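Local coordinates for protein putative solute-binding component of ABC transporter (Clostridium phytofermentans, PDB 4YS6) that binds beta-D-glucose and probably serves as the sugar-binding component of an ABC transporter, at residues T146-Y151 with A241-N246; S248-V253 with P266-Q271; D188-Y193 with G197-K202. All coordinates share one frame; numbering follows the deposited sequence. Where two conformers were deposited one is given.

Contact 1. Residues T146-Y151 with A241-N246; sequences TKQGEY and AVLCSN. With BGC (beta-D-glucopyranose), chain D.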
ATOM      1  N   THR A 146      -0.502  11.839  -3.671  0.55 14.02           N
ATOM      2  CA  THR A 146      -1.030  13.079  -4.229  0.55 14.68           C
ATOM      3  C   THR A 146      -2.558  13.083  -4.212  0.55 13.42           C
ATOM      4  O   THR A 146      -3.196  14.064  -3.794  0.55 15.16           O
ATOM      5  CB  THR A 146      -0.557  13.303  -5.681  0.55 14.03           C
ATOM      6  OG1 THR A 146       0.874  13.248  -5.751  0.55 14.79           O
ATOM      7  CG2 THR A 146      -1.019  14.646  -6.190  0.55 16.72           C
ATOM      8  N   LYS A 147      -3.154  11.986  -4.667  1.00 13.13           N
ATOM      9  CA  LYS A 147      -4.618  11.926  -4.774  1.00 14.24           C
ATOM     10  C   LYS A 147      -5.256  12.078  -3.404  1.00 14.41           C
ATOM     11  O   LYS A 147      -6.293  12.746  -3.256  1.00 15.50           O
ATOM     12  CB  LYS A 147      -5.078  10.624  -5.425  1.00 15.62           C
ATOM     13  CG  LYS A 147      -4.787  10.557  -6.918  1.00 21.35           C
ATOM     14  CD  LYS A 147      -5.375   9.276  -7.522  1.00 24.14           C
ATOM     15  CE  LYS A 147      -5.089   9.121  -8.987  1.00 35.61           C
ATOM     16  NZ  LYS A 147      -5.742  10.189  -9.767  1.00 44.84           N
ATOM     17  N   GLN A 148      -4.658  11.456  -2.396  1.00 11.66           N
ATOM     18  CA  GLN A 148      -5.211  11.545  -1.037  1.00 11.82           C
ATOM     19  C   GLN A 148      -5.093  12.970  -0.496  1.00 12.02           C
ATOM     20  O   GLN A 148      -6.040  13.495   0.114  1.00 14.83           O
ATOM     21  CB  GLN A 148      -4.512  10.579  -0.082  1.00 13.07           C
ATOM     22  CG  GLN A 148      -4.723   9.115  -0.471  1.00 12.09           C
ATOM     23  CD  GLN A 148      -3.786   8.169   0.243  1.00 16.71           C
ATOM     24  OE1 GLN A 148      -2.676   8.536   0.636  1.00 16.23           O
ATOM     25  NE2 GLN A 148      -4.219   6.937   0.392  1.00 15.72           N
ATOM     26  N   GLY A 149      -3.949  13.597  -0.735  1.00 14.67           N
ATOM     27  CA  GLY A 149      -3.750  14.985  -0.350  1.00 12.38           C
ATOM     28  C   GLY A 149      -4.676  15.943  -1.063  1.00 14.10           C
ATOM     29  O   GLY A 149      -5.254  16.839  -0.434  1.00 14.75           O
ATOM     30  N   GLU A 150      -4.826  15.768  -2.377  1.00 14.24           N
ATOM     31  CA  GLU A 150      -5.674  16.662  -3.157  1.00 13.32           C
ATOM     32  C   GLU A 150      -7.128  16.505  -2.757  1.00 16.39           C
ATOM     33  O   GLU A 150      -7.907  17.465  -2.840  1.00 14.59           O
ATOM     34  CB  GLU A 150      -5.505  16.391  -4.648  1.00 16.58           C
ATOM     35  CG  GLU A 150      -4.177  16.904  -5.180  1.00 22.70           C
ATOM     36  CD  GLU A 150      -3.978  16.668  -6.660  1.00 61.29           C
ATOM     37  OE1 GLU A 150      -3.169  17.409  -7.263  1.00 73.42           O
ATOM     38  OE2 GLU A 150      -4.613  15.748  -7.220  1.00 74.99           O
ATOM     39  N   TYR A 151      -7.512  15.301  -2.349  1.00 16.37           N
ATOM     40  CA  TYR A 151      -8.898  15.072  -1.905  1.00 14.49           C
ATOM     41  C   TYR A 151      -9.196  15.907  -0.667  1.00 13.98           C
ATOM     42  O   TYR A 151     -10.206  16.593  -0.598  1.00 13.39           O
ATOM     43  CB  TYR A 151      -9.162  13.586  -1.618  1.00 15.57           C
ATOM     44  CG  TYR A 151     -10.608  13.343  -1.276  1.00 13.36           C
ATOM     45  CD1 TYR A 151     -11.564  13.220  -2.272  1.00 18.78           C
ATOM     46  CD2 TYR A 151     -11.024  13.282   0.043  1.00 17.25           C
ATOM     47  CE1 TYR A 151     -12.895  13.008  -1.963  1.00 18.98           C
ATOM     48  CE2 TYR A 151     -12.351  13.084   0.357  1.00 18.05           C
ATOM     49  CZ  TYR A 151     -13.278  12.937  -0.649  1.00 20.51           C
ATOM     50  OH  TYR A 151     -14.606  12.763  -0.325  1.00 22.44           O
ATOM     51  N   ALA A 241     -10.350  16.159   9.358  1.00 13.48           N
ATOM     52  CA  ALA A 241      -9.834  15.180   8.414  1.00 11.04           C
ATOM     53  C   ALA A 241      -8.834  14.251   9.045  1.00 14.32           C
ATOM     54  O   ALA A 241      -8.055  14.666   9.907  1.00 14.37           O
ATOM     55  CB  ALA A 241      -9.185  15.875   7.206  1.00 10.86           C
ATOM     56  N   VAL A 242      -8.853  12.994   8.599  1.00 11.16           N
ATOM     57  CA  VAL A 242      -7.778  12.050   8.921  1.00 11.02           C
ATOM     58  C   VAL A 242      -7.183  11.519   7.621  1.00 13.24           C
ATOM     59  O   VAL A 242      -7.833  10.813   6.857  1.00 14.30           O
ATOM     60  CB  VAL A 242      -8.259  10.877   9.792  1.00 14.70           C
ATOM     61  CG1 VAL A 242      -7.059  10.099  10.355  1.00 12.59           C
ATOM     62  CG2 VAL A 242      -9.105  11.381  10.949  1.00 15.63           C
ATOM     63  N   LEU A 243      -5.941  11.892   7.378  1.00 11.09           N
ATOM     64  CA  LEU A 243      -5.189  11.370   6.257  1.00 10.40           C
ATOM     65  C   LEU A 243      -4.694   9.991   6.631  1.00 12.65           C
ATOM     66  O   LEU A 243      -3.814   9.863   7.488  1.00 13.12           O
ATOM     67  CB  LEU A 243      -4.022  12.299   5.924  1.00 12.98           C
ATOM     68  CG  LEU A 243      -2.997  11.766   4.943  1.00 14.87           C
ATOM     69  CD1 LEU A 243      -3.699  11.516   3.594  1.00 15.11           C
ATOM     70  CD2 LEU A 243      -1.849  12.774   4.815  1.00 14.20           C
ATOM     71  N   CYS A 244      -5.298   8.973   6.028  1.00 14.16           N
ATOM     72  CA  CYS A 244      -4.844   7.596   6.200  1.00 13.40           C
ATOM     73  C   CYS A 244      -4.267   7.135   4.887  1.00 11.74           C
ATOM     74  O   CYS A 244      -4.938   7.228   3.861  1.00 13.95           O
ATOM     75  CB  CYS A 244      -5.967   6.660   6.596  1.00 13.98           C
ATOM     76  SG  CYS A 244      -6.720   7.121   8.174  1.00 15.88           S
ATOM     77  N   SER A 245      -3.057   6.582   4.931  1.00 11.99           N
ATOM     78  CA  SER A 245      -2.402   6.163   3.703  1.00 10.18           C
ATOM     79  C   SER A 245      -3.012   4.911   3.092  1.00 11.16           C
ATOM     80  O   SER A 245      -2.812   4.673   1.895  1.00 12.25           O
ATOM     81  CB  SER A 245      -0.894   5.939   3.930  1.00 14.69           C
ATOM     82  OG  SER A 245      -0.214   7.145   4.274  1.00 13.99           O
ATOM     83  N   ASN A 246      -3.746   4.100   3.855  1.00 10.43           N
ATOM     84  CA  ASN A 246      -4.387   2.942   3.253  1.00 11.69           C
ATOM     85  C   ASN A 246      -5.625   2.512   4.001  1.00 13.83           C
ATOM     86  O   ASN A 246      -6.006   3.094   5.006  1.00 11.56           O
ATOM     87  CB  ASN A 246      -3.407   1.762   3.148  1.00 11.30           C
ATOM     88  CG  ASN A 246      -3.306   0.966   4.437  1.00  9.01           C
ATOM     89  OD1 ASN A 246      -3.473   1.506   5.542  1.00 11.33           O
ATOM     90  ND2 ASN A 246      -3.078  -0.345   4.309  1.00 10.71           N
TER
HETATM   91  C2  BGC D 403       0.774  -1.463  -0.403  1.00 10.88           C
HETATM   92  C3  BGC D 403      -0.605  -1.055   0.001  1.00 12.91           C
HETATM   93  C4  BGC D 403      -1.100  -1.801   1.168  1.00 10.44           C
HETATM   94  C5  BGC D 403      -0.139  -1.774   2.316  1.00 11.03           C
HETATM   95  C6  BGC D 403      -0.509  -2.703   3.453  1.00 13.09           C
HETATM   96  C1  BGC D 403       1.737  -1.254   0.783  1.00 12.38           C
HETATM   97  O1  BGC D 403       2.946  -1.610   0.512  1.00 17.69           O
HETATM   98  O2  BGC D 403       1.213  -0.677  -1.503  1.00 11.78           O
HETATM   99  O3  BGC D 403      -1.469  -1.275  -1.178  1.00 12.38           O
HETATM  100  O4  BGC D 403      -2.332  -1.232   1.678  1.00 12.51           O
HETATM  101  O5  BGC D 403       1.166  -2.192   1.812  1.00 12.54           O
HETATM  102  O6  BGC D 403      -0.873  -3.993   2.986  1.00 12.98           O
HETATM  103  O   HOH W   1      -0.696   9.040   2.359  1.00 14.58           O
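Gln148 of helix 141-155 reaches to the end of strand 241-244 and the turn after it. Its CB lies 3.9 Å from Leu243 CD1, the apolar part of the contact. The CB of Leu243 sets off to the side, but its CD1 comes nearer the helix. CG of Gln148 stands anti to the carbonyl carbon (chi1 -64°), and the chain runs on extended, which carries the amide past Leu243 to the backbone of Ser245. Gln148 NE2 gives a hydrogen bond to Ser245 O, 3.1 Å and nearly straight at 168°. The oxygen lies in the amide plane, but NE2 sits above the carbonyl plane of Ser245. NE2 has a stronger partner in Gly270 O, and Ser245 O also accepts from Gln271 NE2. Gln148 OE1 takes a hydrogen bond from a water at 2.7 Å. The same water is 2.7 Å from Ser245 OG, which also bonds to Thr171. Both ends of the buried amide are held, and its rotation is fixed. The next residue, Asn246, is at the N-cap of helix 247-260 and belongs to the sugar pocket: its ND2 donates to O4 of the bound glucose at 2.9 Å. Gln148 grips the backbone next to a ligand-binding residue. Helix 141-155 lies on the same face of the parallel sheet as helix 177-195, whose Ala186 and Met187 touch Leu243; helix 247-260 packs on the other face, against Cys244.

Contact 2. Residues S248-V253 with P266-Q271; sequences STALGV and PIVTGQ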
ATOM      1  N   SER A 248      -6.202  -0.456   5.682  1.00 10.58           N
ATOM      2  CA  SER A 248      -6.084  -1.138   6.972  1.00 11.50           C
ATOM      3  C   SER A 248      -5.918  -0.104   8.092  1.00 12.42           C
ATOM      4  O   SER A 248      -6.499  -0.276   9.183  1.00 12.91           O
ATOM      5  CB  SER A 248      -4.945  -2.181   6.980  1.00 15.24           C
ATOM      6  OG  SER A 248      -3.657  -1.601   6.831  1.00 13.46           O
ATOM      7  N   THR A 249      -5.216   1.004   7.837  1.00 11.63           N
ATOM      8  CA  THR A 249      -5.122   2.032   8.865  1.00 12.84           C
ATOM      9  C   THR A 249      -6.432   2.810   8.968  1.00 15.00           C
ATOM     10  O   THR A 249      -6.895   3.094  10.078  1.00 13.74           O
ATOM     11  CB  THR A 249      -3.937   2.988   8.635  1.00 14.27           C
ATOM     12  OG1 THR A 249      -4.057   3.657   7.383  1.00 11.26           O
ATOM     13  CG2 THR A 249      -2.618   2.217   8.679  1.00 13.74           C
ATOM     14  N   ALA A 250      -7.062   3.104   7.838  1.00 12.32           N
ATOM     15  CA  ALA A 250      -8.355   3.780   7.884  1.00 12.35           C
ATOM     16  C   ALA A 250      -9.399   2.998   8.667  1.00 11.15           C
ATOM     17  O   ALA A 250     -10.246   3.586   9.357  1.00 12.17           O
ATOM     18  CB  ALA A 250      -8.854   4.053   6.472  1.00 10.94           C
ATOM     19  N   LEU A 251      -9.397   1.683   8.518  1.00 11.03           N
ATOM     20  CA  LEU A 251     -10.339   0.846   9.254  1.00 13.64           C
ATOM     21  C   LEU A 251     -10.182   0.981  10.769  1.00 14.12           C
ATOM     22  O   LEU A 251     -11.167   1.021  11.513  1.00 14.00           O
ATOM     23  CB  LEU A 251     -10.177  -0.604   8.844  1.00 12.55           C
ATOM     24  CG  LEU A 251     -11.178  -1.576   9.423  1.00 14.63           C
ATOM     25  CD1 LEU A 251     -12.589  -1.171   9.011  1.00 17.14           C
ATOM     26  CD2 LEU A 251     -10.852  -2.976   8.932  1.00 14.71           C
ATOM     27  N   GLY A 252      -8.941   1.019  11.236  1.00 14.18           N
ATOM     28  CA  GLY A 252      -8.650   1.201  12.643  1.00 15.87           C
ATOM     29  C   GLY A 252      -9.122   2.560  13.109  1.00 12.71           C
ATOM     30  O   GLY A 252      -9.735   2.705  14.160  1.00 13.09           O
ATOM     31  N   VAL A 253      -8.835   3.569  12.298  1.00 11.37           N
ATOM     32  CA  VAL A 253      -9.293   4.924  12.595  1.00 12.64           C
ATOM     33  C   VAL A 253     -10.822   4.981  12.685  1.00 13.81           C
ATOM     34  O   VAL A 253     -11.382   5.500  13.657  1.00 14.71           O
ATOM     35  CB  VAL A 253      -8.758   5.893  11.543  1.00 14.35           C
ATOM     36  CG1 VAL A 253      -9.504   7.224  11.529  1.00 16.58           C
ATOM     37  CG2 VAL A 253      -7.264   6.125  11.809  1.00 12.79           C
ATOM     38  N   PRO A 266     -15.191  13.148  10.296  1.00 14.94           N
ATOM     39  CA  PRO A 266     -14.136  13.720   9.466  1.00 14.75           C
ATOM     40  C   PRO A 266     -14.059  13.110   8.071  1.00 14.49           C
ATOM     41  O   PRO A 266     -14.582  12.016   7.827  1.00 14.36           O
ATOM     42  CB  PRO A 266     -12.849  13.388  10.246  1.00 14.39           C
ATOM     43  CG  PRO A 266     -13.182  12.155  10.951  1.00 14.48           C
ATOM     44  CD  PRO A 266     -14.638  12.226  11.307  1.00 14.63           C
ATOM     45  N   ILE A 267     -13.379  13.819   7.177  1.00 14.47           N
ATOM     46  CA  ILE A 267     -12.840  13.214   5.973  1.00 14.14           C
ATOM     47  C   ILE A 267     -11.921  12.074   6.385  1.00 14.95           C
ATOM     48  O   ILE A 267     -11.075  12.245   7.275  1.00 15.98           O
ATOM     49  CB  ILE A 267     -12.040  14.212   5.122  1.00 14.64           C
ATOM     50  CG1 ILE A 267     -12.899  15.395   4.706  1.00 20.69           C
ATOM     51  CG2 ILE A 267     -11.455  13.497   3.908  1.00 15.38           C
ATOM     52  CD1 ILE A 267     -12.082  16.571   4.193  1.00 20.11           C
ATOM     53  N   VAL A 268     -12.109  10.902   5.778  1.00 13.40           N
ATOM     54  CA  VAL A 268     -11.188   9.770   5.988  1.00 12.97           C
ATOM     55  C   VAL A 268     -10.799   9.197   4.636  1.00 15.03           C
ATOM     56  O   VAL A 268     -11.670   8.807   3.858  1.00 14.14           O
ATOM     57  CB  VAL A 268     -11.814   8.652   6.837  1.00 13.51           C
ATOM     58  CG1 VAL A 268     -10.824   7.501   7.025  1.00 15.44           C
ATOM     59  CG2 VAL A 268     -12.285   9.198   8.214  1.00 15.90           C
ATOM     60  N   THR A 269      -9.501   9.192   4.356  1.00 12.48           N
ATOM     61  CA  THR A 269      -8.955   8.652   3.112  1.00 12.29           C
ATOM     62  C   THR A 269      -8.511   7.204   3.292  1.00 12.68           C
ATOM     63  O   THR A 269      -8.523   6.661   4.397  1.00 14.08           O
ATOM     64  CB  THR A 269      -7.754   9.478   2.605  1.00 16.82           C
ATOM     65  OG1 THR A 269      -6.672   9.413   3.540  1.00 16.13           O
ATOM     66  CG2 THR A 269      -8.147  10.930   2.412  1.00 13.59           C
ATOM     67  N   GLY A 270      -8.098   6.576   2.198  1.00 12.23           N
ATOM     68  CA  GLY A 270      -7.594   5.233   2.243  1.00 11.65           C
ATOM     69  C   GLY A 270      -7.048   4.787   0.913  1.00 14.11           C
ATOM     70  O   GLY A 270      -6.839   5.581  -0.004  1.00 12.41           O
ATOM     71  N   GLN A 271      -6.802   3.496   0.816  1.00 11.62           N
ATOM     72  CA  GLN A 271      -6.281   2.890  -0.389  1.00 11.57           C
ATOM     73  C   GLN A 271      -6.446   1.363  -0.311  1.00 12.30           C
ATOM     74  O   GLN A 271      -6.186   0.772   0.739  1.00 13.24           O
ATOM     75  CB  GLN A 271      -4.819   3.294  -0.563  1.00 20.40           C
ATOM     76  CG  GLN A 271      -4.066   2.502  -1.538  1.00 22.68           C
ATOM     77  CD  GLN A 271      -2.564   2.800  -1.532  1.00 14.81           C
ATOM     78  OE1 GLN A 271      -1.922   2.577  -2.528  1.00 19.44           O
ATOM     79  NE2 GLN A 271      -2.007   3.325  -0.411  1.00 18.42           N
TER
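Ala250 points its CB from helix 247-260 toward the chain that leaves strand 267-268. Val268 points back at the helix, so the two side chains face each other. The touch is made by one branch of the valine: CG1, anti to the backbone N (chi1 180°), comes to 4.0 Å from Ala250 CB. Ala250 CB is closer still to the backbone, 3.3 Å from Thr269 O. That carbonyl oxygen is buried here and has no hydrogen-bond partner in the model. The side chain of Thr269 turns the other way, away from the helix, and its OG1 bonds to Cys244 O in the neighbouring strand. Side chains thus alternate along the strand end, Val268 facing the helix and Thr269 facing away from it. Helix 247-260 is the crossover of a beta-alpha-beta unit that links the parallel neighbours 241-244 and 267-268, in the lobe built on the four-stranded parallel sheet of this periplasmic binding protein. The backbones come near each other here: the CA atoms of Ala250 and Gly270 are 5.9 Å apart. One turn further along the helix, Val253 also points its CB toward the strand, but its CG1 stays 4.7 Å from Val268 CG1. Val253 also touches Cys244 of the adjoining strand, as do Ala250 and Thr249. Helix 275-282 packs alongside: Ala250 touches Asn277, and Leu251 packs on Ala276 and Asn280.

Contact 3. Residues D188-Y193 with G197-K202; sequences DVLKPY and GVLVVK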
ATOM      1  N   ASP A 188       3.293  16.618   0.081  1.00 14.43           N
ATOM      2  CA  ASP A 188       3.681  17.599  -0.926  1.00 16.94           C
ATOM      3  C   ASP A 188       2.478  18.510  -1.238  1.00 18.01           C
ATOM      4  O   ASP A 188       2.648  19.683  -1.539  1.00 20.79           O
ATOM      5  CB  ASP A 188       4.200  16.919  -2.188  1.00 21.29           C
ATOM      6  CG  ASP A 188       5.681  16.543  -2.089  1.00 48.71           C
ATOM      7  OD1 ASP A 188       6.362  16.985  -1.134  1.00 47.83           O
ATOM      8  OD2 ASP A 188       6.168  15.809  -2.977  1.00 55.21           O
ATOM      9  N   VAL A 189       1.268  17.967  -1.134  1.00 14.92           N
ATOM     10  CA  VAL A 189       0.042  18.754  -1.290  1.00 16.28           C
ATOM     11  C   VAL A 189      -0.318  19.536  -0.030  1.00 18.57           C
ATOM     12  O   VAL A 189      -0.650  20.727  -0.106  1.00 17.65           O
ATOM     13  CB  VAL A 189      -1.151  17.837  -1.679  1.00 16.26           C
ATOM     14  CG1 VAL A 189      -2.442  18.629  -1.805  1.00 21.43           C
ATOM     15  CG2 VAL A 189      -0.867  17.109  -2.988  1.00 16.96           C
ATOM     16  N   LEU A 190      -0.223  18.894   1.133  1.00 16.79           N
ATOM     17  CA  LEU A 190      -0.820  19.438   2.347  1.00 13.54           C
ATOM     18  C   LEU A 190       0.151  20.207   3.240  1.00 17.93           C
ATOM     19  O   LEU A 190      -0.280  21.068   4.000  1.00 17.56           O
ATOM     20  CB  LEU A 190      -1.450  18.340   3.184  1.00 16.15           C
ATOM     21  CG  LEU A 190      -2.651  17.657   2.535  1.00 15.15           C
ATOM     22  CD1 LEU A 190      -3.088  16.495   3.424  1.00 15.60           C
ATOM     23  CD2 LEU A 190      -3.779  18.600   2.373  1.00 17.54           C
ATOM     24  N   LYS A 191       1.442  19.899   3.164  1.00 18.79           N
ATOM     25  CA  LYS A 191       2.375  20.466   4.143  1.00 17.23           C
ATOM     26  C   LYS A 191       2.368  21.992   4.137  1.00 17.99           C
ATOM     27  O   LYS A 191       2.469  22.616   5.209  1.00 21.27           O
ATOM     28  CB  LYS A 191       3.799  19.956   3.914  1.00 24.04           C
ATOM     29  CG  LYS A 191       4.729  20.242   5.099  1.00 41.09           C
ATOM     30  CD  LYS A 191       6.155  20.491   4.662  1.00 57.58           C
ATOM     31  CE  LYS A 191       7.029  20.932   5.835  1.00 58.43           C
ATOM     32  NZ  LYS A 191       7.646  22.266   5.596  1.00 51.98           N
ATOM     33  N   PRO A 192       2.252  22.619   2.950  1.00 18.33           N
ATOM     34  CA  PRO A 192       2.197  24.083   2.911  1.00 19.89           C
ATOM     35  C   PRO A 192       1.079  24.685   3.771  1.00 21.31           C
ATOM     36  O   PRO A 192       1.236  25.778   4.294  1.00 20.49           O
ATOM     37  CB  PRO A 192       1.958  24.373   1.432  1.00 24.52           C
ATOM     38  CG  PRO A 192       2.582  23.233   0.733  1.00 26.11           C
ATOM     39  CD  PRO A 192       2.275  22.052   1.582  1.00 20.40           C
ATOM     40  N   TYR A 193      -0.032  23.969   3.898  1.00 16.56           N
ATOM     41  CA  TYR A 193      -1.164  24.425   4.693  1.00 16.36           C
ATOM     42  C   TYR A 193      -0.985  24.132   6.173  1.00 18.42           C
ATOM     43  O   TYR A 193      -1.555  24.810   7.004  1.00 20.51           O
ATOM     44  CB  TYR A 193      -2.442  23.779   4.179  1.00 15.97           C
ATOM     45  CG  TYR A 193      -2.689  24.192   2.771  1.00 16.85           C
ATOM     46  CD1 TYR A 193      -3.264  25.409   2.484  1.00 17.72           C
ATOM     47  CD2 TYR A 193      -2.306  23.368   1.716  1.00 22.00           C
ATOM     48  CE1 TYR A 193      -3.456  25.807   1.164  1.00 18.88           C
ATOM     49  CE2 TYR A 193      -2.489  23.753   0.413  1.00 21.37           C
ATOM     50  CZ  TYR A 193      -3.082  24.968   0.145  1.00 22.95           C
ATOM     51  OH  TYR A 193      -3.267  25.356  -1.162  1.00 28.85           O
ATOM     52  N   GLY A 197      -0.568  27.250   8.982  1.00 26.05           N
ATOM     53  CA  GLY A 197      -1.491  27.296  10.105  1.00 29.52           C
ATOM     54  C   GLY A 197      -2.947  27.098   9.714  1.00 27.86           C
ATOM     55  O   GLY A 197      -3.847  27.280  10.525  1.00 27.07           O
ATOM     56  N   VAL A 198      -3.187  26.713   8.467  1.00 20.68           N
ATOM     57  CA  VAL A 198      -4.544  26.490   7.990  1.00 20.24           C
ATOM     58  C   VAL A 198      -5.005  25.104   8.447  1.00 18.95           C
ATOM     59  O   VAL A 198      -6.178  24.902   8.761  1.00 22.60           O
ATOM     60  CB  VAL A 198      -4.628  26.590   6.463  1.00 19.30           C
ATOM     61  CG1 VAL A 198      -6.005  26.252   5.987  1.00 24.37           C
ATOM     62  CG2 VAL A 198      -4.218  27.984   5.987  1.00 22.94           C
ATOM     63  N   LEU A 199      -4.075  24.152   8.430  1.00 18.32           N
ATOM     64  CA  LEU A 199      -4.255  22.820   9.022  1.00 15.30           C
ATOM     65  C   LEU A 199      -3.490  22.733  10.335  1.00 22.69           C
ATOM     66  O   LEU A 199      -2.313  23.104  10.412  1.00 25.50           O
ATOM     67  CB  LEU A 199      -3.756  21.732   8.090  1.00 18.42           C
ATOM     68  CG  LEU A 199      -4.466  21.677   6.756  1.00 16.04           C
ATOM     69  CD1 LEU A 199      -3.740  20.674   5.865  1.00 18.00           C
ATOM     70  CD2 LEU A 199      -5.908  21.267   6.950  1.00 19.44           C
ATOM     71  N   VAL A 200      -4.179  22.255  11.359  1.00 16.64           N
ATOM     72  CA  VAL A 200      -3.621  22.106  12.691  1.00 18.00           C
ATOM     73  C   VAL A 200      -3.673  20.653  13.078  1.00 22.72           C
ATOM     74  O   VAL A 200      -4.735  20.034  13.046  1.00 22.08           O
ATOM     75  CB  VAL A 200      -4.400  22.913  13.711  1.00 20.78           C
ATOM     76  CG1 VAL A 200      -3.983  22.535  15.135  1.00 30.10           C
ATOM     77  CG2 VAL A 200      -4.197  24.400  13.453  1.00 28.60           C
ATOM     78  N   VAL A 201      -2.535  20.103  13.467  1.00 19.04           N
ATOM     79  CA  VAL A 201      -2.508  18.710  13.909  1.00 16.38           C
ATOM     80  C   VAL A 201      -2.442  18.745  15.426  1.00 22.51           C
ATOM     81  O   VAL A 201      -1.377  19.005  16.000  1.00 17.73           O
ATOM     82  CB  VAL A 201      -1.325  17.944  13.293  1.00 16.86           C
ATOM     83  CG1 VAL A 201      -1.291  16.517  13.798  1.00 17.26           C
ATOM     84  CG2 VAL A 201      -1.425  17.942  11.771  1.00 23.29           C
ATOM     85  N   LYS A 202      -3.581  18.538  16.095  1.00 18.74           N
ATOM     86  CA  LYS A 202      -3.637  18.782  17.534  1.00 19.04           C
ATOM     87  C   LYS A 202      -2.697  17.874  18.337  1.00 21.28           C
ATOM     88  O   LYS A 202      -2.149  18.294  19.355  1.00 22.82           O
ATOM     89  CB  LYS A 202      -5.066  18.622  18.083  1.00 26.33           C
ATOM     90  CG  LYS A 202      -6.034  19.704  17.652  1.00 31.12           C
ATOM     91  CD  LYS A 202      -6.671  20.425  18.848  1.00 41.83           C
ATOM     92  CE  LYS A 202      -7.351  19.462  19.815  1.00 47.95           C
ATOM     93  NZ  LYS A 202      -7.973  20.094  21.029  1.00 44.59           N
TER
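Tyr193, in the last turn of helix 177-195, meets Val198 and Leu199 just after the helix ends, and backbone hydrogen bonds hold the turn. Val198 N donates to Tyr193 O at 2.9 Å, nearly in line with the C=O bond, but the bond is bent at the hydrogen (132°). Leu199 N donates to Tyr193 O at 3.0 Å in an almost straight bond (176°), from above the carbonyl plane. Two successive N-H groups grip one carbonyl oxygen as the chain turns from helix to strand. Gly197 is the first residue to leave the helix. Its positive phi, with two bonds back into the last turn, makes a Schellman motif. This turn leads into strand 199-200, an edge of the parallel sheet, and completes the beta-alpha-beta unit of strand 165-170, helix 177-195 and strand 199-200. Apolar contacts lie beside the turn. Leu199 CD1 sits 3.8 Å from Tyr193 CB and 4.1 Å from Leu190 CD2, so one methyl touches both helix residues. The side chains of Leu190 and Leu199 cross at about a right angle. Tyr193 CB is 4.2 Å from Val198 CB. Tyr193 CG is anti to the carbonyl carbon (chi1 -62°), which lays the ring back along the helix, with Val189 O in plane at its edge. Val198 CB is also at the ring edge. Leu158 touches both Tyr193 and Val198, and Leu190 packs on Ile152.

Contacts 1 and 2 are buried. Contact 3 is partly buried, and its centre lies about 23 Å from the centre of the chain, against about 13 Å for the centres of the other two. All three reach the same parallel sheet. Contacts 1 and 2 serve neighbouring strands, joined by a probable hydrogen bond from Val242 N to Ile267 O. Contacts 1 and 3 meet where Val189 and Leu190 pack on helix 141-155 around Gly149. Contacts 2 and 3 do not touch. Chemistry changes with place: contact 1, beside the sugar pocket, relies on a side-chain amide and a water, contact 2 on small apolar groups, and contact 3 on backbone bonds with leucine and tyrosine packing.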